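Local atomic coordinates of DNA polymerase III subunit beta (Deinococcus radiodurans, PDB entry 4TRT), a protein that probably tethers DNA polymerases and other proteins to DNA and makes them processive, acting as a ring-shaped head-to-tail dimer around the double helix. Residues Val1-Val6 and Leu86-Leu91; Val36-Gly41 and Ala60-Pro65; Glu259-Val264 and Leu285-Glu290; Arg275-Val280 and Ala310-Phe315. All coordinates share one frame; numbering follows the deposited sequence.

Overall arrangement
The four contacts form two pairs at far ends of the crescent-shaped chain, on opposite sides of its centre. Interactions 1 and 2, centres about 9 Å apart, belong to the N-terminal clamp domain and share the sheet in which strands 61-63 and 2-7 are neighbours; interaction 2 is nested inside the loop that interaction 1 closes. Interactions 3 and 4, centres about 10 Å apart, belong to the C-terminal domain, share the sheet holding strands 284-290 and 275-281, and alternate along the sequence. Between the pairs the centres lie about 58 to 64 Å apart, in keeping with a head-to-tail dimer in which the two terminal domains meet across subunits.

Interaction 1: residues Val1-Val6 and Leu86-Leu91; sequences VMKANV and LVELEL. Unlike the reference sequence in segment 1-6: Val-1 (reference Met).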
loop_
_atom_site.group_PDB
_atom_site.type_symbol
_atom_site.label_atom_id
_atom_site.label_comp_id
_atom_site.label_asym_id
_atom_site.label_seq_id
_atom_site.Cartn_x
_atom_site.Cartn_y
_atom_site.Cartn_z
ATOM N N VAL A 1 -25.598 -3.653 -35.461
ATOM C CA VAL A 1 -25.479 -3.369 -33.993
ATOM C C VAL A 1 -24.403 -2.322 -33.778
ATOM O O VAL A 1 -23.539 -2.124 -34.641
ATOM C CB VAL A 1 -25.112 -4.638 -33.190
ATOM C CG1 VAL A 1 -26.234 -5.669 -33.257
ATOM C CG2 VAL A 1 -23.798 -5.236 -33.665
ATOM N N MET A 2 -24.434 -1.665 -32.624
ATOM C CA MET A 2 -23.360 -0.735 -32.270
ATOM C C MET A 2 -22.027 -1.438 -32.072
ATOM O O MET A 2 -21.935 -2.435 -31.358
ATOM C CB MET A 2 -23.680 0.065 -31.013
ATOM C CG MET A 2 -22.742 1.249 -30.829
ATOM S SD MET A 2 -21.432 0.971 -29.654
ATOM C CE MET A 2 -22.440 1.484 -28.258
ATOM N N LYS A 3 -20.987 -0.878 -32.679
ATOM C CA LYS A 3 -19.621 -1.390 -32.553
ATOM C C LYS A 3 -18.658 -0.212 -32.455
ATOM O O LYS A 3 -18.787 0.750 -33.205
ATOM C CB LYS A 3 -19.215 -2.247 -33.747
ATOM C CG LYS A 3 -19.557 -3.717 -33.626
ATOM C CD LYS A 3 -19.406 -4.400 -34.967
ATOM C CE LYS A 3 -19.680 -5.890 -34.873
ATOM N NZ LYS A 3 -19.532 -6.565 -36.174
ATOM N N ALA A 4 -17.701 -0.285 -31.532
ATOM C CA ALA A 4 -16.696 0.756 -31.380
ATOM C C ALA A 4 -15.294 0.152 -31.310
ATOM O O ALA A 4 -15.100 -0.902 -30.717
ATOM C CB ALA A 4 -16.977 1.610 -30.141
ATOM N N ASN A 5 -14.330 0.818 -31.941
ATOM C CA ASN A 5 -12.927 0.448 -31.801
ATOM C C ASN A 5 -12.210 1.558 -31.060
ATOM O O ASN A 5 -12.262 2.698 -31.471
ATOM C CB ASN A 5 -12.294 0.193 -33.171
ATOM C CG ASN A 5 -12.713 -1.138 -33.748
ATOM O OD1 ASN A 5 -12.330 -2.205 -33.249
ATOM N ND2 ASN A 5 -13.501 -1.089 -34.792
ATOM N N VAL A 6 -11.563 1.208 -29.962
ATOM C CA VAL A 6 -10.941 2.176 -29.086
ATOM C C VAL A 6 -9.584 1.627 -28.602
ATOM O O VAL A 6 -9.373 0.413 -28.539
ATOM C CB VAL A 6 -11.898 2.521 -27.895
ATOM C CG1 VAL A 6 -12.177 1.301 -27.034
ATOM C CG2 VAL A 6 -11.352 3.645 -27.037
ATOM N N LEU A 86 -5.731 -2.838 -28.451
ATOM C CA LEU A 86 -6.895 -2.337 -29.150
ATOM C C LEU A 86 -8.134 -3.111 -28.697
ATOM O O LEU A 86 -8.128 -4.360 -28.632
ATOM C CB LEU A 86 -6.721 -2.393 -30.672
ATOM C CG LEU A 86 -5.548 -1.613 -31.284
ATOM C CD1 LEU A 86 -5.529 -1.846 -32.793
ATOM C CD2 LEU A 86 -5.573 -0.121 -30.979
ATOM N N VAL A 87 -9.182 -2.354 -28.377
ATOM C CA VAL A 87 -10.406 -2.924 -27.795
ATOM C C VAL A 87 -11.572 -2.757 -28.768
ATOM O O VAL A 87 -11.752 -1.691 -29.341
ATOM C CB VAL A 87 -10.728 -2.265 -26.447
ATOM C CG1 VAL A 87 -11.966 -2.903 -25.794
ATOM C CG2 VAL A 87 -9.530 -2.358 -25.496
ATOM N N GLU A 88 -12.345 -3.823 -28.956
ATOM C CA GLU A 88 -13.610 -3.746 -29.673
ATOM C C GLU A 88 -14.778 -3.816 -28.677
ATOM O O GLU A 88 -14.841 -4.729 -27.858
ATOM C CB GLU A 88 -13.735 -4.880 -30.696
ATOM C CG GLU A 88 -14.975 -4.718 -31.571
ATOM C CD GLU A 88 -15.233 -5.859 -32.527
ATOM O OE1 GLU A 88 -15.143 -7.031 -32.108
ATOM O OE2 GLU A 88 -15.571 -5.562 -33.691
ATOM N N LEU A 89 -15.685 -2.846 -28.761
ATOM C CA LEU A 89 -16.936 -2.854 -28.005
ATOM C C LEU A 89 -18.046 -3.162 -28.978
ATOM O O LEU A 89 -18.026 -2.688 -30.130
ATOM C CB LEU A 89 -17.197 -1.495 -27.348
ATOM C CG LEU A 89 -16.135 -1.032 -26.364
ATOM C CD1 LEU A 89 -16.469 0.355 -25.823
ATOM C CD2 LEU A 89 -15.971 -2.084 -25.259
ATOM N N GLU A 90 -18.983 -4.000 -28.552
ATOM C CA GLU A 90 -20.180 -4.282 -29.333
ATOM C C GLU A 90 -21.376 -4.363 -28.384
ATOM O O GLU A 90 -21.288 -4.962 -27.326
ATOM C CB GLU A 90 -20.035 -5.581 -30.135
ATOM C CG GLU A 90 -21.289 -5.959 -30.929
ATOM C CD GLU A 90 -21.187 -7.291 -31.655
ATOM O OE1 GLU A 90 -20.069 -7.765 -31.932
ATOM O OE2 GLU A 90 -22.244 -7.864 -31.977
ATOM N N LEU A 91 -22.495 -3.759 -28.769
ATOM C CA LEU A 91 -23.696 -3.779 -27.950
ATOM C C LEU A 91 -24.784 -4.491 -28.719
ATOM O O LEU A 91 -25.196 -4.042 -29.795
ATOM C CB LEU A 91 -24.138 -2.354 -27.604
ATOM C CG LEU A 91 -25.373 -2.258 -26.699
ATOM C CD1 LEU A 91 -24.977 -2.667 -25.290
ATOM C CD2 LEU A 91 -25.951 -0.848 -26.699
HETATM O O HOH W 1 -26.929 -2.318 -30.883
HETATM O O HOH W 2 -9.876 -1.223 -31.810
#
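Glu-90 reaches across from its strand to both Val-1 and Lys-3, and its side chain can be followed atom by atom. CB lies beside Lys-3 CG. CG, anti to the backbone N (chi1 177°), stands 3.6 Å from Met-2 O and also meets Val-1 CG2. At the carboxylate the two oxygens part: OE2 touches Val-1 CG2 at 3.5 Å, whereas OE1 meets Lys-3 CE at 3.5 Å. Lys-3 runs alongside in the same direction, but its NZ stays 4.4 Å from Glu-90 OE1, too far for a salt bridge; that oxygen is instead paired with Arg-99. A leucine in place of Glu-90 would probably leave Arg-99 without this salt-bridge mate and take away the nearer of the two carboxylates beside Lys-3.

Beneath these side chains the backbones run antiparallel at 165°. Ala-4 and Leu-89 exchange two bonds, each 2.8 Å from N to O, and Val-6 and Val-87 form a second such pair. One water links Met-2 N to Leu-91 O; another donates to both Asn-5 OD1 and Val-87 O. On the sheet face opposite Glu-90, Val-6 CG1 packs on Val-87 CB at 3.9 Å. Within the N-terminal clamp domain, strand 61-63 flanks Lys-3 and Ala-4 on one side, strand 95-100 borders Glu-88 and Glu-90 on the other, and Phe-68 of strand 68-71 packs against Met-2 and Leu-91.

Interaction 2: residues Val36-Gly41 and Ala60-Pro65; sequences VETSEG and AEVQQP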
loop_
_atom_site.group_PDB
_atom_site.type_symbol
_atom_site.label_atom_id
_atom_site.label_comp_id
_atom_site.label_asym_id
_atom_site.label_seq_id
_atom_site.Cartn_x
_atom_site.Cartn_y
_atom_site.Cartn_z
ATOM N N VAL A 36 -22.461 5.432 -20.914
ATOM C CA VAL A 36 -21.601 5.521 -22.101
ATOM C C VAL A 36 -22.438 6.021 -23.264
ATOM O O VAL A 36 -23.425 5.398 -23.636
ATOM C CB VAL A 36 -20.959 4.168 -22.477
ATOM C CG1 VAL A 36 -20.061 4.348 -23.695
ATOM C CG2 VAL A 36 -20.164 3.609 -21.310
ATOM N N GLU A 37 -22.066 7.178 -23.794
ATOM C CA GLU A 37 -22.757 7.766 -24.914
ATOM C C GLU A 37 -21.812 7.715 -26.071
ATOM O O GLU A 37 -20.636 8.052 -25.925
ATOM C CB GLU A 37 -23.120 9.225 -24.645
ATOM C CG GLU A 37 -24.319 9.397 -23.743
ATOM C CD GLU A 37 -24.501 10.834 -23.302
ATOM O OE1 GLU A 37 -23.526 11.414 -22.776
ATOM O OE2 GLU A 37 -25.609 11.382 -23.491
ATOM N N THR A 38 -22.321 7.280 -27.217
ATOM C CA THR A 38 -21.497 7.108 -28.393
ATOM C C THR A 38 -21.955 8.055 -29.486
ATOM O O THR A 38 -23.133 8.388 -29.600
ATOM C CB THR A 38 -21.504 5.640 -28.887
ATOM O OG1 THR A 38 -22.849 5.185 -29.109
ATOM C CG2 THR A 38 -20.801 4.723 -27.860
ATOM N N SER A 39 -20.990 8.499 -30.275
ATOM C CA SER A 39 -21.243 9.286 -31.474
ATOM C C SER A 39 -20.112 8.937 -32.443
ATOM O O SER A 39 -19.277 8.083 -32.124
ATOM C CB SER A 39 -21.289 10.782 -31.139
ATOM O OG SER A 39 -20.375 11.127 -30.108
ATOM N N GLU A 40 -20.077 9.575 -33.611
ATOM C CA GLU A 40 -19.047 9.269 -34.612
ATOM C C GLU A 40 -17.627 9.415 -34.036
ATOM O O GLU A 40 -16.797 8.522 -34.213
ATOM C CB GLU A 40 -19.210 10.135 -35.880
ATOM C CG GLU A 40 -18.756 11.575 -35.707
ATOM C CD GLU A 40 -18.948 12.426 -36.945
ATOM O OE1 GLU A 40 -18.799 11.883 -38.060
ATOM O OE2 GLU A 40 -19.231 13.639 -36.795
ATOM N N GLY A 41 -17.373 10.518 -33.325
ATOM C CA GLY A 41 -16.021 10.867 -32.870
ATOM C C GLY A 41 -15.481 10.026 -31.729
ATOM O O GLY A 41 -14.266 9.914 -31.542
ATOM N N ALA A 60 -12.743 7.400 -30.509
ATOM C CA ALA A 60 -13.024 6.055 -30.980
ATOM C C ALA A 60 -13.686 6.101 -32.333
ATOM O O ALA A 60 -14.251 7.120 -32.724
ATOM C CB ALA A 60 -13.955 5.343 -29.991
ATOM N N GLU A 61 -13.646 4.981 -33.044
ATOM C CA GLU A 61 -14.429 4.842 -34.252
ATOM C C GLU A 61 -15.660 4.045 -33.901
ATOM O O GLU A 61 -15.547 2.924 -33.421
ATOM C CB GLU A 61 -13.608 4.168 -35.347
ATOM C CG GLU A 61 -12.340 4.973 -35.576
ATOM C CD GLU A 61 -11.731 4.802 -36.945
ATOM O OE1 GLU A 61 -12.165 3.888 -37.682
ATOM O OE2 GLU A 61 -10.818 5.604 -37.281
ATOM N N VAL A 62 -16.828 4.631 -34.145
ATOM C CA VAL A 62 -18.094 4.039 -33.744
ATOM C C VAL A 62 -19.035 3.894 -34.950
ATOM O O VAL A 62 -19.138 4.798 -35.777
ATOM C CB VAL A 62 -18.804 4.900 -32.686
ATOM C CG1 VAL A 62 -20.089 4.214 -32.234
ATOM C CG2 VAL A 62 -17.904 5.165 -31.470
ATOM N N GLN A 63 -19.719 2.753 -35.046
ATOM C CA GLN A 63 -20.793 2.590 -36.021
ATOM C C GLN A 63 -22.107 2.358 -35.274
ATOM O O GLN A 63 -22.132 1.709 -34.223
ATOM C CB GLN A 63 -20.514 1.441 -37.001
ATOM C CG GLN A 63 -20.355 0.089 -36.327
ATOM C CD GLN A 63 -20.577 -1.071 -37.289
ATOM O OE1 GLN A 63 -19.938 -1.147 -38.344
ATOM N NE2 GLN A 63 -21.478 -1.990 -36.920
ATOM N N GLN A 64 -23.187 2.888 -35.829
ATOM C CA GLN A 64 -24.533 2.736 -35.276
ATOM C C GLN A 64 -24.571 3.099 -33.780
ATOM O O GLN A 64 -24.880 2.255 -32.933
ATOM C CB GLN A 64 -25.061 1.319 -35.568
ATOM C CG GLN A 64 -25.191 1.024 -37.062
ATOM C CD GLN A 64 -25.443 -0.449 -37.389
ATOM O OE1 GLN A 64 -26.061 -1.172 -36.618
ATOM N NE2 GLN A 64 -24.980 -0.885 -38.552
ATOM N N PRO A 65 -24.247 4.374 -33.454
ATOM C CA PRO A 65 -24.128 4.782 -32.059
ATOM C C PRO A 65 -25.413 4.554 -31.253
ATOM O O PRO A 65 -26.517 4.739 -31.758
ATOM C CB PRO A 65 -23.790 6.282 -32.147
ATOM C CG PRO A 65 -24.222 6.712 -33.495
ATOM C CD PRO A 65 -24.047 5.510 -34.374
#
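Thr-38 and Val-62 make the close-packed part of this contact, with Pro-65 beside them. Val-62 meets Thr-38 through one branch: CG1, anti to the backbone N (chi1 -177°), lies 3.9 Å from Thr-38 CB. Its other methyl turns to the next residue, where Val-62 CG2 and Ser-39 O are 3.3 Å apart; Val-62 CB stands equally near that oxygen, so the carbonyl is set against the branching carbon and one methyl together. Pro-65 adds a second surface. Its CB lies 3.4 Å from Thr-38 OG1 and at a similar distance from Thr-38 O, while its CA is 3.2 Å from the hydroxyl. These are packing contacts; the hydrogen-bond partner of OG1 is the carbonyl of Glu-66, just beyond Pro-65, and that bond helps to fix the rotation of the threonine.

The topology places this packing at a junction within the N-terminal clamp domain: strand 33-38 belongs to one antiparallel sheet, and strand 61-63 is an edge strand of another, where it pairs with strand 2-7. Thr-38 also touches Met-2, and Val-62 touches Ala-4, so both side chains reach that second strand.

Toward solvent the contact is sparser. Ser-39 and Glu-40 direct their CB atoms away from the opposing segment, and Glu-40 adds mainly its backbone. The two segments are joined here by one direct hydrogen bond, from Ala-60 N to Gly-41 O at 3.1 Å. The N-H points nearly straight at the oxygen (170°), but the donor is tilted 27° from the carbonyl plane.

Interaction 3: residues Glu259-Val264 and Leu285-Glu290; sequences EAVNRV and LRLAAE
Leu-287 directs its side chain toward the helix and lays one methyl against two consecutive helix residues. With CG anti to the carbonyl carbon (chi1 -57°), CD1 comes 3.6 Å from Ala-260 CB and equally close to Val-261 CG2. The two partners present different surfaces: Ala-260 points its single methyl at the strand, whereas Val-261 meets the leucine through one branch of a side chain crossing it at a slant. The leucine tip is thus applied to the helix surface by one methyl, while CD2 faces the ring of Phe-278 on strand 275-281.

Val-264, one turn on from Ala-260, uses its two branches separately. CG1, anti to the backbone N (chi1 169°), reaches Ala-289 and lies 3.6 Å from its CB and 3.5 Å from its backbone N. CG2 instead turns back to Leu-287, standing 4.1 Å from its carbonyl O. The valine therefore spans the two inward-facing strand residues, while Ala-288 between them points its CB away. Ala-289 CB also approaches the carbonyl O of Val-264, which brings the short side chain against helix backbone as well as methyl.

The contact is apolar, and the short segments run nearly parallel, 19° apart with their axes 8.4 Å from each other at closest approach. It is helix-on-sheet packing within the C-terminal clamp domain. Strands 294-301 and 275-281 flank strand 284-290, and helix 317-324 meets Val-261 through Val-320 and Leu-321. On the helix, Arg-263 pairs with Asp-298 and also donates to Asn-81 O of the second subunit, placing this helix at the dimer contact.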
loop_
_atom_site.group_PDB
_atom_site.type_symbol
_atom_site.label_atom_id
_atom_site.label_comp_id
_atom_site.label_asym_id
_atom_site.label_seq_id
_atom_site.Cartn_x
_atom_site.Cartn_y
_atom_site.Cartn_z
ATOM N N GLU A 259 12.259 16.729 8.197
ATOM C CA GLU A 259 12.718 15.479 8.750
ATOM C C GLU A 259 12.919 15.588 10.277
ATOM O O GLU A 259 12.658 14.629 11.001
ATOM C CB GLU A 259 13.980 15.004 8.014
ATOM C CG GLU A 259 13.668 14.590 6.572
ATOM C CD GLU A 259 14.869 14.132 5.755
ATOM O OE1 GLU A 259 16.014 14.298 6.196
ATOM O OE2 GLU A 259 14.652 13.604 4.644
ATOM N N ALA A 260 13.342 16.752 10.757
ATOM C CA ALA A 260 13.524 16.973 12.175
ATOM C C ALA A 260 12.190 17.035 12.919
ATOM O O ALA A 260 12.068 16.456 13.993
ATOM C CB ALA A 260 14.348 18.229 12.426
ATOM N N VAL A 261 11.183 17.719 12.345
ATOM C CA VAL A 261 9.864 17.819 12.978
ATOM C C VAL A 261 9.251 16.437 13.022
ATOM O O VAL A 261 8.747 15.984 14.068
ATOM C CB VAL A 261 8.956 18.826 12.254
ATOM C CG1 VAL A 261 7.508 18.710 12.708
ATOM C CG2 VAL A 261 9.466 20.257 12.483
ATOM N N ASN A 262 9.334 15.731 11.902
ATOM C CA ASN A 262 8.825 14.372 11.823
ATOM C C ASN A 262 9.399 13.462 12.905
ATOM O O ASN A 262 8.648 12.790 13.619
ATOM C CB ASN A 262 9.095 13.756 10.454
ATOM C CG ASN A 262 8.500 12.367 10.333
ATOM O OD1 ASN A 262 7.286 12.217 10.320
ATOM N ND2 ASN A 262 9.347 11.348 10.304
ATOM N N ARG A 263 10.718 13.412 13.027
ATOM C CA ARG A 263 11.329 12.461 13.953
ATOM C C ARG A 263 11.046 12.805 15.425
ATOM O O ARG A 263 10.757 11.904 16.222
ATOM C CB ARG A 263 12.824 12.278 13.687
ATOM C CG ARG A 263 13.727 13.455 14.027
ATOM C CD ARG A 263 15.195 13.048 13.908
ATOM N NE ARG A 263 15.539 12.665 12.542
ATOM C CZ ARG A 263 16.007 13.498 11.603
ATOM N NH1 ARG A 263 16.231 14.787 11.846
ATOM N NH2 ARG A 263 16.266 13.021 10.403
ATOM N N VAL A 264 11.086 14.089 15.768
ATOM C CA VAL A 264 10.837 14.528 17.145
ATOM C C VAL A 264 9.379 14.313 17.562
ATOM O O VAL A 264 9.103 13.954 18.697
ATOM C CB VAL A 264 11.277 15.998 17.332
ATOM C CG1 VAL A 264 10.789 16.555 18.662
ATOM C CG2 VAL A 264 12.792 16.077 17.257
ATOM N N LEU A 285 18.083 26.173 15.636
ATOM C CA LEU A 285 16.703 25.884 15.972
ATOM C C LEU A 285 16.704 24.518 16.641
ATOM O O LEU A 285 17.154 23.531 16.050
ATOM C CB LEU A 285 15.818 25.873 14.726
ATOM C CG LEU A 285 14.409 25.299 14.885
ATOM C CD1 LEU A 285 13.594 26.112 15.897
ATOM C CD2 LEU A 285 13.704 25.253 13.533
ATOM N N ARG A 286 16.212 24.463 17.871
ATOM C CA ARG A 286 16.043 23.193 18.558
ATOM C C ARG A 286 14.565 22.835 18.579
ATOM O O ARG A 286 13.713 23.656 18.945
ATOM C CB ARG A 286 16.582 23.275 19.977
ATOM C CG ARG A 286 16.696 21.921 20.639
ATOM C CD ARG A 286 16.999 22.051 22.108
ATOM N NE ARG A 286 15.815 22.458 22.850
ATOM C CZ ARG A 286 15.809 22.720 24.153
ATOM N NH1 ARG A 286 16.929 22.626 24.868
ATOM N NH2 ARG A 286 14.678 23.084 24.742
ATOM N N LEU A 287 14.268 21.602 18.199
ATOM C CA LEU A 287 12.916 21.069 18.281
ATOM C C LEU A 287 12.875 20.096 19.440
ATOM O O LEU A 287 13.805 19.296 19.591
ATOM C CB LEU A 287 12.573 20.342 16.989
ATOM C CG LEU A 287 12.716 21.247 15.767
ATOM C CD1 LEU A 287 12.453 20.406 14.538
ATOM C CD2 LEU A 287 11.731 22.403 15.854
ATOM N N ALA A 288 11.823 20.165 20.257
ATOM C CA ALA A 288 11.684 19.287 21.431
ATOM C C ALA A 288 10.255 18.802 21.572
ATOM O O ALA A 288 9.298 19.541 21.302
ATOM C CB ALA A 288 12.115 19.997 22.708
ATOM N N ALA A 289 10.114 17.550 21.987
ATOM C CA ALA A 289 8.826 17.000 22.351
ATOM C C ALA A 289 9.032 15.990 23.455
ATOM O O ALA A 289 10.132 15.438 23.627
ATOM C CB ALA A 289 8.139 16.364 21.143
ATOM N N GLU A 290 7.973 15.753 24.209
ATOM C CA GLU A 290 8.054 14.905 25.382
ATOM C C GLU A 290 6.690 14.319 25.661
ATOM O O GLU A 290 5.676 14.972 25.442
ATOM C CB GLU A 290 8.532 15.721 26.579
ATOM C CG GLU A 290 8.738 14.907 27.836
ATOM C CD GLU A 290 9.473 15.675 28.923
ATOM O OE1 GLU A 290 9.829 16.852 28.693
ATOM O OE2 GLU A 290 9.685 15.099 30.014
#

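Interaction 4: residues Arg275-Val280 and Ala310-Phe315; sequences RVEFLV and AMSLAF
Phe-278 and Leu-313 exchange two backbone hydrogen bonds, Phe-278 N to Leu-313 O at 2.7 Å and Leu-313 N to Phe-278 O at 2.8 Å. Val-276 with Phe-315 and Val-280 with Met-311 form equivalent pairs, giving six bonds between antiparallel strands at 162°. Off this backbone, Glu-277 lies near Ser-312, but its OE2 is held in a salt bridge to Arg-286 on the neighbouring strand.

Arg-275 turns its guanidinium so that one face covers Ala-314 CB, which lies 3.2 Å from the plane and displaced toward the rim. On the opposite side of the sheet the aromatic pair is T-shaped: the edge of Phe-315 points at the face of Phe-278, with centroids 5.0 Å apart and planes at 78°. Phe-315 CD2 leads this approach, 3.6 Å from Phe-278 CD1. The Phe-278 ring is placed by CG anti to its carbonyl carbon (chi1 -86°), and Val-276 CG1 meets its edge in plane. Replacing Phe-278 with an alanine would probably open a gap beside Leu-287 and Val-320 and leave the edge of Phe-315 without its aromatic face.

Backbone bonds set the strand register, while both rings pack on Val-320 of helix 317-324, and Phe-315 also on Phe-335. The chemistry thus divides by face: Glu-277 and Ser-312 beside Leu-279 and Ala-314 on one, and on the other wholly apolar side chains, aliphatic and aromatic, inside the C-terminal clamp domain.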
loop_
_atom_site.group_PDB
_atom_site.type_symbol
_atom_site.label_atom_id
_atom_site.label_comp_id
_atom_site.label_asym_id
_atom_site.label_seq_id
_atom_site.Cartn_x
_atom_site.Cartn_y
_atom_site.Cartn_z
ATOM N N ARG A 275 2.226 18.233 20.518
ATOM C CA ARG A 275 3.046 19.377 20.911
ATOM C C ARG A 275 4.545 19.250 20.555
ATOM O O ARG A 275 5.220 18.305 20.972
ATOM C CB ARG A 275 2.878 19.629 22.404
ATOM C CG ARG A 275 3.561 20.880 22.910
ATOM C CD ARG A 275 3.441 20.968 24.414
ATOM N NE ARG A 275 4.186 22.116 24.913
ATOM C CZ ARG A 275 3.708 23.354 25.000
ATOM N NH1 ARG A 275 2.458 23.638 24.634
ATOM N NH2 ARG A 275 4.485 24.319 25.473
ATOM N N VAL A 276 5.055 20.223 19.794
ATOM C CA VAL A 276 6.485 20.354 19.539
ATOM C C VAL A 276 6.974 21.775 19.848
ATOM O O VAL A 276 6.381 22.764 19.389
ATOM C CB VAL A 276 6.834 19.991 18.081
ATOM C CG1 VAL A 276 6.069 20.877 17.101
ATOM C CG2 VAL A 276 8.340 20.102 17.843
ATOM N N GLU A 277 8.048 21.866 20.629
ATOM C CA GLU A 277 8.637 23.144 20.991
ATOM C C GLU A 277 9.686 23.540 19.952
ATOM O O GLU A 277 10.474 22.712 19.491
ATOM C CB GLU A 277 9.241 23.086 22.401
ATOM C CG GLU A 277 10.126 24.261 22.806
ATOM C CD GLU A 277 10.897 23.976 24.097
ATOM O OE1 GLU A 277 10.284 23.448 25.067
ATOM O OE2 GLU A 277 12.114 24.256 24.147
ATOM N N PHE A 278 9.640 24.805 19.556
ATOM C CA PHE A 278 10.636 25.400 18.673
ATOM C C PHE A 278 11.422 26.361 19.545
ATOM O O PHE A 278 10.825 27.272 20.121
ATOM C CB PHE A 278 9.961 26.237 17.600
ATOM C CG PHE A 278 9.529 25.479 16.390
ATOM C CD1 PHE A 278 8.750 24.350 16.496
ATOM C CD2 PHE A 278 9.840 25.956 15.134
ATOM C CE1 PHE A 278 8.328 23.674 15.372
ATOM C CE2 PHE A 278 9.425 25.282 14.005
ATOM C CZ PHE A 278 8.659 24.140 14.128
ATOM N N LEU A 279 12.727 26.163 19.672
ATOM C CA LEU A 279 13.568 27.110 20.399
ATOM C C LEU A 279 14.638 27.639 19.453
ATOM O O LEU A 279 15.510 26.901 19.015
ATOM C CB LEU A 279 14.217 26.461 21.623
ATOM C CG LEU A 279 15.205 27.314 22.436
ATOM C CD1 LEU A 279 14.492 28.510 23.045
ATOM C CD2 LEU A 279 15.866 26.461 23.514
ATOM N N VAL A 280 14.554 28.922 19.136
ATOM C CA VAL A 280 15.556 29.590 18.299
ATOM C C VAL A 280 16.542 30.296 19.224
ATOM O O VAL A 280 16.142 31.095 20.072
ATOM C CB VAL A 280 14.909 30.607 17.325
ATOM C CG1 VAL A 280 15.966 31.228 16.399
ATOM C CG2 VAL A 280 13.782 29.955 16.521
ATOM N N ALA A 310 16.285 35.440 20.549
ATOM C CA ALA A 310 15.870 34.122 21.030
ATOM C C ALA A 310 14.362 34.070 21.177
ATOM O O ALA A 310 13.730 35.073 21.483
ATOM C CB ALA A 310 16.551 33.776 22.347
ATOM N N MET A 311 13.790 32.903 20.922
ATOM C CA MET A 311 12.355 32.723 21.058
ATOM C C MET A 311 12.018 31.256 21.261
ATOM O O MET A 311 12.636 30.370 20.657
ATOM C CB MET A 311 11.609 33.266 19.827
ATOM C CG MET A 311 10.144 33.544 20.089
ATOM S SD MET A 311 9.278 34.317 18.694
ATOM C CE MET A 311 9.829 36.022 18.792
ATOM N N SER A 312 11.026 31.025 22.115
ATOM C CA SER A 312 10.503 29.704 22.381
ATOM C C SER A 312 9.015 29.658 22.059
ATOM O O SER A 312 8.229 30.457 22.590
ATOM C CB SER A 312 10.712 29.333 23.845
ATOM O OG SER A 312 10.355 27.973 24.020
ATOM N N LEU A 313 8.639 28.738 21.180
ATOM C CA LEU A 313 7.258 28.604 20.731
ATOM C C LEU A 313 6.831 27.140 20.790
ATOM O O LEU A 313 7.680 26.243 20.817
ATOM C CB LEU A 313 7.102 29.118 19.294
ATOM C CG LEU A 313 7.699 30.478 18.928
ATOM C CD1 LEU A 313 9.056 30.304 18.254
ATOM C CD2 LEU A 313 6.747 31.279 18.049
ATOM N N ALA A 314 5.521 26.917 20.834
ATOM C CA ALA A 314 4.938 25.576 20.821
ATOM C C ALA A 314 3.921 25.490 19.700
ATOM O O ALA A 314 3.041 26.357 19.588
ATOM C CB ALA A 314 4.253 25.284 22.157
ATOM N N PHE A 315 4.030 24.436 18.894
ATOM C CA PHE A 315 3.156 24.186 17.750
ATOM C C PHE A 315 2.629 22.740 17.726
ATOM O O PHE A 315 3.281 21.821 18.214
ATOM C CB PHE A 315 3.920 24.400 16.427
ATOM C CG PHE A 315 4.341 25.828 16.168
ATOM C CD1 PHE A 315 3.412 26.793 15.827
ATOM C CD2 PHE A 315 5.670 26.201 16.253
ATOM C CE1 PHE A 315 3.802 28.108 15.583
ATOM C CE2 PHE A 315 6.068 27.514 16.019
ATOM C CZ PHE A 315 5.136 28.469 15.675
#